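Caspase-3 (Porites astreoides, PDB 6WI4) is a cysteine protease of the caspase family that probably cleaves protein substrates after aspartate during apoptosis in coral. Local coordinates at residues Asn76-His90 with Cys115-Ala129. Residues are numbered along the deposited sequence; the frame is centred on the assembly and turned at random.
Sequences NHTPYDAFIFSILTH and CTTLVGKPKMFFFQA
Lys121 and the turn His77-Tyr80 illustrate how a single lysine amino group can tie two loops together just ahead of a pair of parallel strands. The lysine chain, extended beyond CG, runs past Asp81 O and brings Lys121 NZ to Tyr80 O at 2.8 Å and to His77 O at 2.9 Å. It meets the latter carbonyl from above its plane, on the face opposite Tyr80 N, which closes the turn. Thr117 O and a water bound to Thr78 O also lie within bonding distance, so four oxygens surround NZ and must share its three hydrogens. Beside this knot, Leu118 lies over one face of the His77 imidazole, its CD1 3.9 Å from the ring centroid and only 9° off the normal, a CH-pi contact. Thr117 OG1 sits at the ring's edge and accepts a bond from His77 N (2.9 Å); His77 NE2 is held by Met72 O.

Beyond the loops, strands 83-88 and 123-128 run parallel, Phe83 paired with Lys123 through to Leu88 with Gln128, joined by a ladder of backbone hydrogen bonds. On one face, the rings of Phe85 and Phe125 meet obliquely, planes at 38°, with CD1 of the former 3.6 Å from CD2 of the latter. Ile87 CG2 touches the Phe127 ring farther along. On the other face, a bend at chi3 (-96°) turns Met124 CE to within 3.6 Å of Ile84 CG1, while Ile84 CG2 meets the edge of Phe126.

Gln128 NE2 reaches an acidic side chain of the bound peptide, placing the strand ends at the substrate cleft. In the central caspase sheet this pair lies between strands 13-18 and 147-151, with helices 36-49 and 168-180 packed on the face of Ile84 and Phe126.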
ATOM      1  N   ASN A  76       9.329  19.537   2.434  1.00 17.77           N
ATOM      2  CA  ASN A  76      10.470  19.478   3.346  1.00 18.12           C
ATOM      3  C   ASN A  76      10.206  18.402   4.391  1.00 14.00           C
ATOM      4  O   ASN A  76       9.379  18.588   5.291  1.00 16.95           O
ATOM      5  CB  ASN A  76      10.701  20.833   4.012  1.00 21.32           C
ATOM      6  CG  ASN A  76      11.705  20.752   5.147  1.00 23.29           C
ATOM      7  OD1 ASN A  76      12.618  19.932   5.110  1.00 21.18           O
ATOM      8  ND2 ASN A  76      11.541  21.602   6.164  1.00 24.10           N
ATOM      9  N   HIS A  77      10.900  17.270   4.269  1.00 15.09           N
ATOM     10  CA  HIS A  77      10.708  16.160   5.188  1.00 13.76           C
ATOM     11  C   HIS A  77      11.712  16.168   6.337  1.00 16.18           C
ATOM     12  O   HIS A  77      11.738  15.220   7.124  1.00 16.63           O
ATOM     13  CB  HIS A  77      10.776  14.826   4.431  1.00 13.08           C
ATOM     14  CG  HIS A  77       9.660  14.625   3.450  1.00 12.77           C
ATOM     15  ND1 HIS A  77       8.450  14.057   3.793  1.00 12.93           N
ATOM     16  CD2 HIS A  77       9.579  14.910   2.130  1.00 12.89           C
ATOM     17  CE1 HIS A  77       7.676  13.999   2.724  1.00 11.19           C
ATOM     18  NE2 HIS A  77       8.339  14.506   1.700  1.00 12.67           N
ATOM     19  N   THR A  78      12.523  17.221   6.465  1.00 18.47           N
ATOM     20  CA  THR A  78      13.422  17.327   7.613  1.00 16.89           C
ATOM     21  C   THR A  78      12.730  17.155   8.968  1.00 15.75           C
ATOM     22  O   THR A  78      13.318  16.499   9.844  1.00 19.13           O
ATOM     23  CB  THR A  78      14.176  18.665   7.543  1.00 18.90           C
ATOM     24  OG1 THR A  78      14.883  18.745   6.298  1.00 20.88           O
ATOM     25  CG2 THR A  78      15.161  18.810   8.706  1.00 22.53           C
ATOM     26  N   PRO A  79      11.520  17.675   9.214  1.00 15.70           N
ATOM     27  CA  PRO A  79      10.895  17.439  10.527  1.00 15.58           C
ATOM     28  C   PRO A  79      10.350  16.033  10.716  1.00 14.86           C
ATOM     29  O   PRO A  79       9.847  15.730  11.801  1.00 19.85           O
ATOM     30  CB  PRO A  79       9.765  18.479  10.576  1.00 24.21           C
ATOM     31  CG  PRO A  79       9.490  18.813   9.178  1.00 22.39           C
ATOM     32  CD  PRO A  79      10.772  18.677   8.433  1.00 20.17           C
ATOM     33  N   TYR A  80      10.466  15.160   9.719  1.00 14.65           N
ATOM     34  CA  TYR A  80       9.839  13.849   9.751  1.00 14.97           C
ATOM     35  C   TYR A  80      10.886  12.746   9.781  1.00 13.53           C
ATOM     36  O   TYR A  80      12.039  12.939   9.391  1.00 14.01           O
ATOM     37  CB  TYR A  80       8.937  13.642   8.531  1.00 11.45           C
ATOM     38  CG  TYR A  80       7.828  14.659   8.406  1.00 13.53           C
ATOM     39  CD1 TYR A  80       7.024  14.972   9.488  1.00 15.09           C
ATOM     40  CD2 TYR A  80       7.593  15.301   7.201  1.00 13.64           C
ATOM     41  CE1 TYR A  80       5.997  15.910   9.368  1.00 18.83           C
ATOM     42  CE2 TYR A  80       6.579  16.242   7.073  1.00 15.12           C
ATOM     43  CZ  TYR A  80       5.794  16.535   8.155  1.00 17.03           C
ATOM     44  OH  TYR A  80       4.782  17.467   8.009  1.00 20.58           O
ATOM     45  N   ASP A  81      10.441  11.565  10.208  1.00 12.95           N
ATOM     46  CA  ASP A  81      11.277  10.373  10.250  1.00 12.12           C
ATOM     47  C   ASP A  81      10.988   9.382   9.133  1.00 12.47           C
ATOM     48  O   ASP A  81      11.809   8.487   8.897  1.00 14.70           O
ATOM     49  CB  ASP A  81      11.090   9.635  11.582  1.00 13.20           C
ATOM     50  CG  ASP A  81      11.689  10.381  12.767  1.00 15.90           C
ATOM     51  OD1 ASP A  81      12.701  11.090  12.582  1.00 19.32           O
ATOM     52  OD2 ASP A  81      11.129  10.241  13.870  1.00 21.63           O
ATOM     53  N   ALA A  82       9.849   9.499   8.457  1.00 11.73           N
ATOM     54  CA  ALA A  82       9.394   8.447   7.553  1.00 11.88           C
ATOM     55  C   ALA A  82       8.345   9.028   6.617  1.00 11.39           C
ATOM     56  O   ALA A  82       7.853  10.137   6.828  1.00 10.49           O
ATOM     57  CB  ALA A  82       8.830   7.260   8.339  1.00 12.05           C
ATOM     58  N   PHE A  83       7.987   8.255   5.587  1.00 11.52           N
ATOM     59  CA  PHE A  83       6.949   8.645   4.633  1.00  9.23           C
ATOM     60  C   PHE A  83       6.152   7.414   4.244  1.00  8.23           C
ATOM     61  O   PHE A  83       6.733   6.346   4.042  1.00  9.76           O
ATOM     62  CB  PHE A  83       7.549   9.294   3.377  1.00 10.67           C
ATOM     63  CG  PHE A  83       6.539   9.590   2.295  1.00  9.29           C
ATOM     64  CD1 PHE A  83       5.605  10.602   2.462  1.00 10.26           C
ATOM     65  CD2 PHE A  83       6.536   8.868   1.110  1.00 12.40           C
ATOM     66  CE1 PHE A  83       4.670  10.873   1.467  1.00 12.39           C
ATOM     67  CE2 PHE A  83       5.606   9.133   0.114  1.00 13.52           C
ATOM     68  CZ  PHE A  83       4.671  10.143   0.297  1.00 13.58           C
ATOM     69  N   ILE A  84       4.832   7.568   4.121  1.00  8.14           N
ATOM     70  CA  ILE A  84       3.939   6.484   3.710  1.00 10.67           C
ATOM     71  C   ILE A  84       3.140   6.931   2.497  1.00  8.87           C
ATOM     72  O   ILE A  84       2.578   8.032   2.498  1.00  9.21           O
ATOM     73  CB  ILE A  84       2.987   6.077   4.848  1.00  8.46           C
ATOM     74  CG1 ILE A  84       3.763   5.348   5.942  1.00  7.87           C
ATOM     75  CG2 ILE A  84       1.813   5.234   4.310  1.00  9.83           C
ATOM     76  CD1 ILE A  84       2.910   5.004   7.160  1.00  9.21           C
ATOM     77  N   PHE A  85       3.060   6.063   1.487  1.00 10.01           N
ATOM     78  CA  PHE A  85       2.181   6.249   0.337  1.00  9.55           C
ATOM     79  C   PHE A  85       1.364   4.980   0.144  1.00 10.44           C
ATOM     80  O   PHE A  85       1.926   3.885   0.106  1.00 11.23           O
ATOM     81  CB  PHE A  85       2.988   6.555  -0.932  1.00 10.28           C
ATOM     82  CG  PHE A  85       2.149   6.706  -2.164  1.00 12.41           C
ATOM     83  CD1 PHE A  85       1.769   5.594  -2.909  1.00 15.43           C
ATOM     84  CD2 PHE A  85       1.772   7.960  -2.601  1.00 18.15           C
ATOM     85  CE1 PHE A  85       1.001   5.730  -4.043  1.00 16.70           C
ATOM     86  CE2 PHE A  85       1.000   8.102  -3.749  1.00 15.80           C
ATOM     87  CZ  PHE A  85       0.628   6.987  -4.468  1.00 16.03           C
ATOM     88  N   SER A  86       0.049   5.117   0.001  1.00  8.50           N
ATOM     89  CA  SER A  86      -0.787   3.940  -0.203  1.00  9.77           C
ATOM     90  C   SER A  86      -1.817   4.240  -1.278  1.00 10.01           C
ATOM     91  O   SER A  86      -2.297   5.366  -1.402  1.00 10.70           O
ATOM     92  CB  SER A  86      -1.473   3.496   1.103  1.00  9.25           C
ATOM     93  OG  SER A  86      -2.379   4.493   1.579  1.00 11.28           O
ATOM     94  N   ILE A  87      -2.147   3.227  -2.070  1.00  7.70           N
ATOM     95  CA  ILE A  87      -3.141   3.415  -3.115  1.00  9.17           C
ATOM     96  C   ILE A  87      -4.002   2.168  -3.219  1.00  9.02           C
ATOM     97  O   ILE A  87      -3.512   1.039  -3.126  1.00 10.32           O
ATOM     98  CB  ILE A  87      -2.494   3.789  -4.467  1.00  9.93           C
ATOM     99  CG1 ILE A  87      -3.583   4.146  -5.487  1.00 10.97           C
ATOM    100  CG2 ILE A  87      -1.564   2.690  -4.953  1.00 11.51           C
ATOM    101  CD1 ILE A  87      -3.057   4.958  -6.682  1.00 14.11           C
ATOM    102  N   LEU A  88      -5.301   2.394  -3.382  1.00  9.18           N
ATOM    103  CA  LEU A  88      -6.326   1.364  -3.473  1.00  9.69           C
ATOM    104  C   LEU A  88      -7.010   1.565  -4.817  1.00 10.13           C
ATOM    105  O   LEU A  88      -7.711   2.564  -5.007  1.00  9.29           O
ATOM    106  CB  LEU A  88      -7.321   1.498  -2.315  1.00  9.89           C
ATOM    107  CG  LEU A  88      -6.745   1.865  -0.944  1.00  9.37           C
ATOM    108  CD1 LEU A  88      -7.893   2.232   0.002  1.00 10.63           C
ATOM    109  CD2 LEU A  88      -5.939   0.698  -0.378  1.00 10.07           C
ATOM    110  N   THR A  89      -6.790   0.654  -5.760  1.00  9.77           N
ATOM    111  CA  THR A  89      -7.237   0.915  -7.130  1.00 10.89           C
ATOM    112  C   THR A  89      -7.171  -0.382  -7.932  1.00 10.91           C
ATOM    113  O   THR A  89      -6.808  -1.440  -7.412  1.00 11.01           O
ATOM    114  CB  THR A  89      -6.398   2.033  -7.770  1.00  9.87           C
ATOM    115  OG1 THR A  89      -6.983   2.429  -9.020  1.00 11.94           O
ATOM    116  CG2 THR A  89      -4.932   1.621  -7.990  1.00  9.74           C
ATOM    117  N   HIS A  90      -7.535  -0.293  -9.213  1.00  9.40           N
ATOM    118  CA  HIS A  90      -7.295  -1.395 -10.132  1.00 11.21           C
ATOM    119  C   HIS A  90      -5.831  -1.408 -10.566  1.00 11.10           C
ATOM    120  O   HIS A  90      -5.118  -0.405 -10.473  1.00 11.90           O
ATOM    121  CB  HIS A  90      -8.199  -1.274 -11.366  1.00 12.64           C
ATOM    122  CG  HIS A  90      -9.593  -1.767 -11.135  1.00 11.59           C
ATOM    123  ND1 HIS A  90      -9.857  -3.054 -10.736  1.00 11.83           N
ATOM    124  CD2 HIS A  90     -10.796  -1.159 -11.263  1.00 11.99           C
ATOM    125  CE1 HIS A  90     -11.161  -3.223 -10.608  1.00 13.88           C
ATOM    126  NE2 HIS A  90     -11.755  -2.088 -10.933  1.00 13.61           N
ATOM    127  N   CYS A 115      14.580  12.699  -3.376  1.00 38.41           N
ATOM    128  CA  CYS A 115      14.001  13.671  -2.453  1.00 31.25           C
ATOM    129  C   CYS A 115      14.961  13.743  -1.271  1.00 26.25           C
ATOM    130  O   CYS A 115      15.017  12.836  -0.437  1.00 24.07           O
ATOM    131  CB  CYS A 115      12.579  13.266  -2.066  1.00 24.32           C
ATOM    132  SG  CYS A 115      11.847  14.027  -0.580  1.00 19.95           S
ATOM    133  N   THR A 116      15.741  14.827  -1.211  1.00 23.47           N
ATOM    134  CA  THR A 116      16.926  14.847  -0.357  1.00 20.96           C
ATOM    135  C   THR A 116      16.572  14.706   1.117  1.00 26.35           C
ATOM    136  O   THR A 116      17.319  14.079   1.882  1.00 20.85           O
ATOM    137  CB  THR A 116      17.718  16.135  -0.600  1.00 27.19           C
ATOM    138  OG1 THR A 116      16.908  17.262  -0.256  1.00 33.58           O
ATOM    139  CG2 THR A 116      18.115  16.238  -2.056  1.00 31.94           C
ATOM    140  N   THR A 117      15.435  15.267   1.537  1.00 17.78           N
ATOM    141  CA  THR A 117      15.081  15.245   2.948  1.00 18.14           C
ATOM    142  C   THR A 117      14.467  13.921   3.391  1.00 13.76           C
ATOM    143  O   THR A 117      14.135  13.781   4.570  1.00 18.94           O
ATOM    144  CB  THR A 117      14.133  16.404   3.287  1.00 20.36           C
ATOM    145  OG1 THR A 117      13.004  16.401   2.405  1.00 17.58           O
ATOM    146  CG2 THR A 117      14.870  17.736   3.157  1.00 20.76           C
ATOM    147  N   LEU A 118      14.342  12.943   2.494  1.00 17.87           N
ATOM    148  CA  LEU A 118      13.980  11.586   2.887  1.00 16.56           C
ATOM    149  C   LEU A 118      15.142  10.608   2.784  1.00 21.66           C
ATOM    150  O   LEU A 118      14.949   9.415   3.038  1.00 17.63           O
ATOM    151  CB  LEU A 118      12.810  11.069   2.041  1.00 15.79           C
ATOM    152  CG  LEU A 118      11.445  11.654   2.420  1.00 13.76           C
ATOM    153  CD1 LEU A 118      10.376  11.179   1.449  1.00 15.73           C
ATOM    154  CD2 LEU A 118      11.079  11.313   3.846  1.00 13.92           C
ATOM    155  N   VAL A 119      16.336  11.061   2.401  1.00 19.14           N
ATOM    156  CA  VAL A 119      17.466  10.139   2.324  1.00 15.99           C
ATOM    157  C   VAL A 119      17.743   9.570   3.708  1.00 18.55           C
ATOM    158  O   VAL A 119      17.760  10.294   4.711  1.00 20.01           O
ATOM    159  CB  VAL A 119      18.695  10.845   1.733  1.00 18.66           C
ATOM    160  CG1 VAL A 119      19.943   9.964   1.856  1.00 22.08           C
ATOM    161  CG2 VAL A 119      18.438  11.186   0.271  1.00 20.86           C
ATOM    162  N   GLY A 120      17.927   8.250   3.769  1.00 14.71           N
ATOM    163  CA  GLY A 120      18.152   7.559   5.015  1.00 14.69           C
ATOM    164  C   GLY A 120      16.900   7.220   5.788  1.00 11.75           C
ATOM    165  O   GLY A 120      16.992   6.561   6.829  1.00 17.34           O
ATOM    166  N   LYS A 121      15.735   7.656   5.319  1.00 14.01           N
ATOM    167  CA  LYS A 121      14.488   7.475   6.049  1.00 13.45           C
ATOM    168  C   LYS A 121      13.587   6.465   5.341  1.00 11.08           C
ATOM    169  O   LYS A 121      13.574   6.390   4.110  1.00 12.07           O
ATOM    170  CB  LYS A 121      13.739   8.807   6.183  1.00 11.71           C
ATOM    171  CG  LYS A 121      14.526   9.852   6.978  1.00 13.79           C
ATOM    172  CD  LYS A 121      13.832  11.203   6.986  1.00 14.89           C
ATOM    173  CE  LYS A 121      14.677  12.217   7.765  1.00 14.71           C
ATOM    174  NZ  LYS A 121      14.138  13.604   7.617  1.00 15.74           N
ATOM    175  N   PRO A 122      12.819   5.681   6.098  1.00  9.95           N
ATOM    176  CA  PRO A 122      11.956   4.672   5.471  1.00 10.26           C
ATOM    177  C   PRO A 122      10.869   5.305   4.620  1.00 13.42           C
ATOM    178  O   PRO A 122      10.183   6.245   5.038  1.00 14.20           O
ATOM    179  CB  PRO A 122      11.380   3.898   6.662  1.00 13.63           C
ATOM    180  CG  PRO A 122      11.653   4.732   7.864  1.00 19.09           C
ATOM    181  CD  PRO A 122      12.837   5.584   7.567  1.00 12.63           C
ATOM    182  N   LYS A 123      10.725   4.775   3.410  1.00  9.65           N
ATOM    183  CA  LYS A 123       9.712   5.193   2.447  1.00  7.92           C
ATOM    184  C   LYS A 123       8.860   3.974   2.163  1.00 11.45           C
ATOM    185  O   LYS A 123       9.308   3.053   1.471  1.00 10.99           O
ATOM    186  CB  LYS A 123      10.363   5.736   1.176  1.00 11.56           C
ATOM    187  CG  LYS A 123      11.259   6.958   1.452  1.00 14.36           C
ATOM    188  CD  LYS A 123      12.222   7.245   0.315  1.00 15.68           C
ATOM    189  CE  LYS A 123      13.557   6.497   0.457  1.00 15.80           C
ATOM    190  NZ  LYS A 123      14.456   7.100   1.490  1.00 15.99           N
ATOM    191  N   MET A 124       7.655   3.959   2.716  1.00  9.09           N
ATOM    192  CA  MET A 124       6.784   2.790   2.688  1.00  9.28           C
ATOM    193  C   MET A 124       5.691   2.986   1.653  1.00  9.44           C
ATOM    194  O   MET A 124       4.990   3.999   1.676  1.00 11.87           O
ATOM    195  CB  MET A 124       6.156   2.556   4.058  1.00 10.44           C
ATOM    196  CG  MET A 124       7.157   2.252   5.154  1.00 10.63           C
ATOM    197  SD  MET A 124       6.416   2.426   6.786  1.00 13.59           S
ATOM    198  CE  MET A 124       6.916   4.107   7.172  1.00 11.92           C
ATOM    199  N   PHE A 125       5.518   2.002   0.778  1.00  8.83           N
ATOM    200  CA  PHE A 125       4.452   2.014  -0.215  1.00  8.81           C
ATOM    201  C   PHE A 125       3.562   0.798  -0.005  1.00 11.13           C
ATOM    202  O   PHE A 125       4.066  -0.323   0.124  1.00 13.14           O
ATOM    203  CB  PHE A 125       5.041   2.018  -1.625  1.00 10.29           C
ATOM    204  CG  PHE A 125       5.674   3.313  -1.990  1.00 10.98           C
ATOM    205  CD1 PHE A 125       6.893   3.679  -1.450  1.00 12.01           C
ATOM    206  CD2 PHE A 125       5.033   4.192  -2.842  1.00 13.88           C
ATOM    207  CE1 PHE A 125       7.472   4.896  -1.770  1.00 15.30           C
ATOM    208  CE2 PHE A 125       5.603   5.403  -3.159  1.00 13.33           C
ATOM    209  CZ  PHE A 125       6.827   5.752  -2.624  1.00 13.25           C
ATOM    210  N   PHE A 126       2.249   1.018   0.057  1.00  7.42           N
ATOM    211  CA  PHE A 126       1.271  -0.051   0.213  1.00  8.47           C
ATOM    212  C   PHE A 126       0.340  -0.053  -0.988  1.00 10.97           C
ATOM    213  O   PHE A 126      -0.211   0.992  -1.345  1.00 11.01           O
ATOM    214  CB  PHE A 126       0.443   0.118   1.490  1.00  9.88           C
ATOM    215  CG  PHE A 126       1.255   0.171   2.748  1.00  9.23           C
ATOM    216  CD1 PHE A 126       1.783   1.369   3.204  1.00  8.19           C
ATOM    217  CD2 PHE A 126       1.457  -0.981   3.499  1.00 10.30           C
ATOM    218  CE1 PHE A 126       2.523   1.421   4.375  1.00 10.60           C
ATOM    219  CE2 PHE A 126       2.205  -0.935   4.670  1.00 11.46           C
ATOM    220  CZ  PHE A 126       2.731   0.269   5.109  1.00 11.75           C
ATOM    221  N   PHE A 127       0.133  -1.223  -1.586  1.00  8.00           N
ATOM    222  CA  PHE A 127      -0.685  -1.338  -2.789  1.00  8.06           C
ATOM    223  C   PHE A 127      -1.786  -2.359  -2.573  1.00 10.12           C
ATOM    224  O   PHE A 127      -1.497  -3.523  -2.274  1.00 10.55           O
ATOM    225  CB  PHE A 127       0.150  -1.776  -3.993  1.00  9.89           C
ATOM    226  CG  PHE A 127       1.271  -0.860  -4.331  1.00 10.24           C
ATOM    227  CD1 PHE A 127       1.048   0.266  -5.097  1.00 12.83           C
ATOM    228  CD2 PHE A 127       2.553  -1.118  -3.890  1.00 11.22           C
ATOM    229  CE1 PHE A 127       2.093   1.130  -5.406  1.00 12.03           C
ATOM    230  CE2 PHE A 127       3.609  -0.265  -4.215  1.00 12.64           C
ATOM    231  CZ  PHE A 127       3.374   0.857  -4.973  1.00 11.91           C
ATOM    232  N   GLN A 128      -3.039  -1.948  -2.775  1.00  9.22           N
ATOM    233  CA  GLN A 128      -4.149  -2.876  -2.950  1.00  8.46           C
ATOM    234  C   GLN A 128      -4.639  -2.672  -4.381  1.00  9.12           C
ATOM    235  O   GLN A 128      -5.293  -1.670  -4.683  1.00 10.65           O
ATOM    236  CB  GLN A 128      -5.260  -2.643  -1.933  1.00  8.68           C
ATOM    237  CG  GLN A 128      -6.549  -3.415  -2.240  1.00  9.61           C
ATOM    238  CD  GLN A 128      -6.331  -4.915  -2.372  1.00 10.97           C
ATOM    239  OE1 GLN A 128      -5.622  -5.529  -1.569  1.00 10.28           O
ATOM    240  NE2 GLN A 128      -6.953  -5.516  -3.383  1.00 10.99           N
ATOM    241  N   ALA A 129      -4.293  -3.613  -5.263  1.00  9.93           N
ATOM    242  CA  ALA A 129      -4.565  -3.536  -6.691  1.00 10.19           C
ATOM    243  C   ALA A 129      -4.203  -4.870  -7.319  1.00 10.24           C
ATOM    244  O   ALA A 129      -3.347  -5.602  -6.813  1.00 10.81           O
ATOM    245  CB  ALA A 129      -3.769  -2.405  -7.368  1.00 12.13           C
TER
HETATM  246  O   HOH W   1      15.820  15.080   9.073  1.00 31.61           O